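Long-range contact in hemolysin activator protein CdiB (Acinetobacter baumannii ACICU, PDB 6WIL), which probably secretes its partner CdiA toxin across the outer membrane in contact-dependent growth inhibition, as a two-partner secretion transporter of the Omp85 superfamily: residues A[228-242]-A[252-264]. Sequence-based numbering, arbitrary orientation.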
loop_
_atom_site.group_PDB
_atom_site.type_symbol
_atom_site.label_atom_id
_atom_site.label_comp_id
_atom_site.label_asym_id
_atom_site.label_seq_id
_atom_site.Cartn_x
_atom_site.Cartn_y
_atom_site.Cartn_z
ATOM N N ASN A 228 -16.123 -25.929 -9.992
ATOM C CA ASN A 228 -17.499 -26.095 -10.424
ATOM C C ASN A 228 -18.058 -27.382 -9.823
ATOM O O ASN A 228 -17.396 -28.082 -9.053
ATOM C CB ASN A 228 -17.603 -26.082 -11.954
ATOM C CG ASN A 228 -16.728 -27.133 -12.623
ATOM O OD1 ASN A 228 -16.709 -28.296 -12.226
ATOM N ND2 ASN A 228 -16.004 -26.720 -13.653
ATOM N N GLN A 229 -19.299 -27.701 -10.184
ATOM C CA GLN A 229 -19.956 -28.875 -9.628
ATOM C C GLN A 229 -19.382 -30.182 -10.163
ATOM O O GLN A 229 -19.717 -31.247 -9.635
ATOM C CB GLN A 229 -21.454 -28.799 -9.908
ATOM C CG GLN A 229 -22.049 -27.392 -9.796
ATOM C CD GLN A 229 -22.188 -26.908 -8.362
ATOM O OE1 GLN A 229 -22.574 -27.664 -7.472
ATOM N NE2 GLN A 229 -21.882 -25.635 -8.136
ATOM N N ASP A 230 -18.530 -30.130 -11.188
ATOM C CA ASP A 230 -17.881 -31.316 -11.734
ATOM C C ASP A 230 -16.458 -31.496 -11.216
ATOM O O ASP A 230 -16.091 -32.589 -10.777
ATOM C CB ASP A 230 -17.863 -31.252 -13.267
ATOM C CG ASP A 230 -19.242 -31.402 -13.876
ATOM O OD1 ASP A 230 -20.211 -31.614 -13.116
ATOM O OD2 ASP A 230 -19.355 -31.310 -15.117
ATOM N N THR A 231 -15.645 -30.442 -11.268
ATOM C CA THR A 231 -14.232 -30.513 -10.918
ATOM C C THR A 231 -13.872 -29.328 -10.032
ATOM O O THR A 231 -14.657 -28.389 -9.866
ATOM C CB THR A 231 -13.344 -30.529 -12.172
ATOM O OG1 THR A 231 -13.612 -29.361 -12.960
ATOM C CG2 THR A 231 -13.614 -31.772 -13.009
ATOM N N GLY A 232 -12.670 -29.367 -9.466
ATOM C CA GLY A 232 -12.258 -28.298 -8.573
ATOM C C GLY A 232 -10.792 -28.389 -8.216
ATOM O O GLY A 232 -10.092 -29.340 -8.577
ATOM N N THR A 233 -10.336 -27.370 -7.487
ATOM C CA THR A 233 -8.957 -27.254 -7.035
ATOM C C THR A 233 -8.923 -27.219 -5.514
ATOM O O THR A 233 -9.786 -26.604 -4.879
ATOM C CB THR A 233 -8.292 -25.990 -7.598
ATOM O OG1 THR A 233 -8.591 -25.868 -8.995
ATOM C CG2 THR A 233 -6.782 -26.050 -7.412
ATOM N N TYR A 234 -7.917 -27.869 -4.931
ATOM C CA TYR A 234 -7.780 -27.983 -3.483
ATOM C C TYR A 234 -6.405 -27.469 -3.079
ATOM O O TYR A 234 -5.382 -28.013 -3.511
ATOM C CB TYR A 234 -7.986 -29.431 -3.028
ATOM C CG TYR A 234 -9.283 -30.036 -3.527
ATOM C CD1 TYR A 234 -9.385 -30.541 -4.820
ATOM C CD2 TYR A 234 -10.409 -30.096 -2.712
ATOM C CE1 TYR A 234 -10.564 -31.087 -5.289
ATOM C CE2 TYR A 234 -11.596 -30.648 -3.175
ATOM C CZ TYR A 234 -11.666 -31.140 -4.464
ATOM O OH TYR A 234 -12.835 -31.686 -4.935
HETATM N N MSE A 235 -6.385 -26.426 -2.255
HETATM C CA MSE A 235 -5.144 -25.759 -1.877
HETATM C C MSE A 235 -4.844 -25.863 -0.390
HETATM O O MSE A 235 -5.749 -25.876 0.437
HETATM C CB MSE A 235 -5.197 -24.283 -2.270
HETATM C CG MSE A 235 -4.494 -23.945 -3.570
HETATM SE SE MSE A 235 -4.742 -22.065 -4.038
HETATM C CE MSE A 235 -4.330 -21.281 -2.302
ATOM N N GLY A 236 -3.558 -25.927 -0.064
ATOM C CA GLY A 236 -3.113 -25.871 1.312
ATOM C C GLY A 236 -1.966 -24.897 1.474
ATOM O O GLY A 236 -0.986 -24.955 0.726
ATOM N N ASN A 237 -2.077 -23.991 2.440
ATOM C CA ASN A 237 -1.074 -22.960 2.651
ATOM C C ASN A 237 -0.582 -22.998 4.088
ATOM O O ASN A 237 -1.376 -23.121 5.024
ATOM C CB ASN A 237 -1.633 -21.564 2.336
ATOM C CG ASN A 237 -1.144 -21.026 1.006
ATOM O OD1 ASN A 237 -0.113 -20.355 0.938
ATOM N ND2 ASN A 237 -1.883 -21.314 -0.059
ATOM N N ILE A 238 0.732 -22.890 4.252
ATOM C CA ILE A 238 1.363 -22.706 5.552
ATOM C C ILE A 238 2.091 -21.371 5.498
ATOM O O ILE A 238 3.075 -21.226 4.761
ATOM C CB ILE A 238 2.327 -23.847 5.901
ATOM C CG1 ILE A 238 1.598 -25.191 5.881
ATOM C CG2 ILE A 238 2.967 -23.600 7.264
ATOM C CD1 ILE A 238 2.524 -26.393 5.916
ATOM N N GLY A 239 1.606 -20.397 6.258
ATOM C CA GLY A 239 2.224 -19.081 6.340
ATOM C C GLY A 239 2.890 -18.891 7.686
ATOM O O GLY A 239 2.309 -19.212 8.729
ATOM N N ILE A 240 4.119 -18.379 7.667
ATOM C CA ILE A 240 4.855 -18.066 8.885
ATOM C C ILE A 240 5.271 -16.604 8.832
ATOM O O ILE A 240 5.935 -16.177 7.882
ATOM C CB ILE A 240 6.087 -18.962 9.075
ATOM C CG1 ILE A 240 5.686 -20.434 9.019
ATOM C CG2 ILE A 240 6.763 -18.638 10.404
ATOM C CD1 ILE A 240 6.790 -21.382 9.429
ATOM N N GLY A 241 4.881 -15.843 9.848
ATOM C CA GLY A 241 5.341 -14.480 9.991
ATOM C C GLY A 241 6.240 -14.337 11.202
ATOM O O GLY A 241 5.832 -14.647 12.325
ATOM N N ILE A 242 7.471 -13.887 10.983
ATOM C CA ILE A 242 8.425 -13.628 12.051
ATOM C C ILE A 242 8.581 -12.121 12.192
ATOM O O ILE A 242 8.888 -11.428 11.216
ATOM C CB ILE A 242 9.776 -14.305 11.774
ATOM C CG1 ILE A 242 9.583 -15.818 11.675
ATOM C CG2 ILE A 242 10.774 -13.959 12.868
ATOM C CD1 ILE A 242 10.580 -16.499 10.782
ATOM N N LEU A 252 9.873 -10.791 8.463
ATOM C CA LEU A 252 10.201 -11.919 7.606
ATOM C C LEU A 252 8.962 -12.787 7.448
ATOM O O LEU A 252 8.356 -13.200 8.442
ATOM C CB LEU A 252 11.357 -12.732 8.191
ATOM C CG LEU A 252 11.743 -14.022 7.461
ATOM C CD1 LEU A 252 12.358 -13.722 6.107
ATOM C CD2 LEU A 252 12.694 -14.851 8.315
ATOM N N SER A 253 8.580 -13.047 6.202
ATOM C CA SER A 253 7.389 -13.824 5.897
ATOM C C SER A 253 7.771 -15.040 5.065
ATOM O O SER A 253 8.613 -14.951 4.166
ATOM C CB SER A 253 6.358 -12.970 5.155
ATOM O OG SER A 253 6.100 -11.765 5.859
ATOM N N LEU A 254 7.155 -16.177 5.379
ATOM C CA LEU A 254 7.389 -17.425 4.670
ATOM C C LEU A 254 6.051 -18.054 4.320
ATOM O O LEU A 254 5.126 -18.058 5.138
ATOM C CB LEU A 254 8.213 -18.401 5.513
ATOM C CG LEU A 254 9.452 -17.850 6.218
ATOM C CD1 LEU A 254 9.984 -18.862 7.222
ATOM C CD2 LEU A 254 10.522 -17.487 5.208
ATOM N N ASN A 255 5.948 -18.583 3.104
ATOM C CA ASN A 255 4.723 -19.235 2.666
ATOM C C ASN A 255 5.066 -20.463 1.837
ATOM O O ASN A 255 5.918 -20.397 0.946
ATOM C CB ASN A 255 3.847 -18.272 1.856
ATOM C CG ASN A 255 2.403 -18.723 1.786
ATOM O OD1 ASN A 255 1.589 -18.370 2.643
ATOM N ND2 ASN A 255 2.075 -19.511 0.765
ATOM N N VAL A 256 4.408 -21.582 2.139
ATOM C CA VAL A 256 4.533 -22.813 1.366
ATOM C C VAL A 256 3.137 -23.246 0.949
ATOM O O VAL A 256 2.246 -23.387 1.794
ATOM C CB VAL A 256 5.232 -23.933 2.158
ATOM C CG1 VAL A 256 5.363 -25.181 1.297
ATOM C CG2 VAL A 256 6.597 -23.472 2.632
ATOM N N SER A 257 2.946 -23.457 -0.349
ATOM C CA SER A 257 1.638 -23.761 -0.906
ATOM C C SER A 257 1.679 -25.097 -1.636
ATOM O O SER A 257 2.663 -25.420 -2.306
ATOM C CB SER A 257 1.186 -22.651 -1.864
ATOM O OG SER A 257 -0.228 -22.586 -1.942
ATOM N N HIS A 258 0.607 -25.874 -1.489
ATOM C CA HIS A 258 0.401 -27.109 -2.238
ATOM C C HIS A 258 -0.974 -27.047 -2.881
ATOM O O HIS A 258 -1.953 -26.687 -2.219
ATOM C CB HIS A 258 0.500 -28.350 -1.344
ATOM C CG HIS A 258 1.842 -28.539 -0.709
ATOM N ND1 HIS A 258 2.968 -28.872 -1.431
ATOM C CD2 HIS A 258 2.235 -28.462 0.585
ATOM C CE1 HIS A 258 3.998 -28.983 -0.612
ATOM N NE2 HIS A 258 3.581 -28.738 0.618
ATOM N N SER A 259 -1.050 -27.399 -4.161
ATOM C CA SER A 259 -2.297 -27.293 -4.901
ATOM C C SER A 259 -2.518 -28.552 -5.725
ATOM O O SER A 259 -1.567 -29.137 -6.249
ATOM C CB SER A 259 -2.298 -26.058 -5.815
ATOM O OG SER A 259 -3.488 -25.986 -6.581
ATOM N N LEU A 260 -3.782 -28.959 -5.830
ATOM C CA LEU A 260 -4.197 -30.099 -6.645
ATOM C C LEU A 260 -5.308 -29.598 -7.565
ATOM O O LEU A 260 -6.467 -29.504 -7.152
ATOM C CB LEU A 260 -4.663 -31.263 -5.771
ATOM C CG LEU A 260 -4.866 -32.643 -6.406
ATOM C CD1 LEU A 260 -6.229 -32.766 -7.076
ATOM C CD2 LEU A 260 -3.751 -32.947 -7.398
ATOM N N ASP A 261 -4.953 -29.273 -8.807
ATOM C CA ASP A 261 -5.882 -28.691 -9.769
ATOM C C ASP A 261 -6.419 -29.799 -10.669
ATOM O O ASP A 261 -5.686 -30.340 -11.504
ATOM C CB ASP A 261 -5.194 -27.597 -10.586
ATOM C CG ASP A 261 -6.173 -26.752 -11.385
ATOM O OD1 ASP A 261 -7.375 -27.086 -11.411
ATOM O OD2 ASP A 261 -5.738 -25.743 -11.981
ATOM N N ASP A 262 -7.700 -30.138 -10.498
ATOM C CA ASP A 262 -8.345 -31.126 -11.356
ATOM C C ASP A 262 -8.729 -30.560 -12.715
ATOM O O ASP A 262 -8.955 -31.334 -13.652
ATOM C CB ASP A 262 -9.591 -31.698 -10.673
ATOM C CG ASP A 262 -9.254 -32.661 -9.551
ATOM O OD1 ASP A 262 -8.142 -33.229 -9.568
ATOM O OD2 ASP A 262 -10.107 -32.861 -8.660
ATOM N N PHE A 263 -8.812 -29.232 -12.842
ATOM C CA PHE A 263 -9.113 -28.628 -14.136
ATOM C C PHE A 263 -8.025 -28.939 -15.156
ATOM O O PHE A 263 -8.322 -29.311 -16.299
ATOM C CB PHE A 263 -9.292 -27.118 -13.982
ATOM C CG PHE A 263 -10.595 -26.722 -13.344
ATOM C CD1 PHE A 263 -11.728 -26.535 -14.117
ATOM C CD2 PHE A 263 -10.694 -26.554 -11.975
ATOM C CE1 PHE A 263 -12.927 -26.164 -13.544
ATOM C CE2 PHE A 263 -11.896 -26.193 -11.393
ATOM C CZ PHE A 263 -13.011 -26.000 -12.181
ATOM N N HIS A 264 -6.757 -28.796 -14.763
ATOM C CA HIS A 264 -5.625 -29.087 -15.633
ATOM C C HIS A 264 -4.838 -30.312 -15.169
ATOM O O HIS A 264 -3.679 -30.485 -15.569
ATOM C CB HIS A 264 -4.708 -27.869 -15.739
ATOM C CG HIS A 264 -5.343 -26.699 -16.427
ATOM N ND1 HIS A 264 -5.531 -26.648 -17.792
ATOM C CD2 HIS A 264 -5.836 -25.535 -15.938
ATOM C CE1 HIS A 264 -6.113 -25.506 -18.113
ATOM N NE2 HIS A 264 -6.311 -24.813 -17.007
#
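Phe-263 lies obliquely against the bare backbone of Gly-232, in a recess lined by Asn-228, Thr-231 and Gly-232: its CE2 comes within 3.5 Å of Gly-232 CA. Thr-231 OG1 sits over one ring face, offset toward the rim, and the amide of Asn-228 meets the ring edge with its plane turned 70° from the ring. Asp-261 OD1 is gripped from opposite faces of the carboxylate, by Thr-233 OG1 at 3.0 Å and by Phe-263 N in an Asx turn where the chain leaves strand 252-261.

From here 232-242 and 252-261 run antiparallel as a hairpin of the 16-stranded TpsB barrel, joined by paired backbone hydrogen bonds. On the lumenal face, where helix 8-27 plugs the pore, Thr-233, Met-235 and Asn-237 stand up, and the surface falls away at Gly-239 and Gly-241. Asn-255 leans across the low ground of Gly-239, chi1 -160° swinging its amide away from the backbone N, ND2 toward Asn-237 OD1; the amides are 44° apart, and both asparagines touch Arg-17 of that helix. Selenomethionine Met-235 lays CG 3.8 Å from Ser-259 CB. The outer face carries Tyr-234 and His-258, then turns apolar: Ile-240 CB is 4.2 Å from Leu-254 CB, and Ile-242 CD1 lies 3.6 Å from Leu-252 CD2, these two side chains side by side.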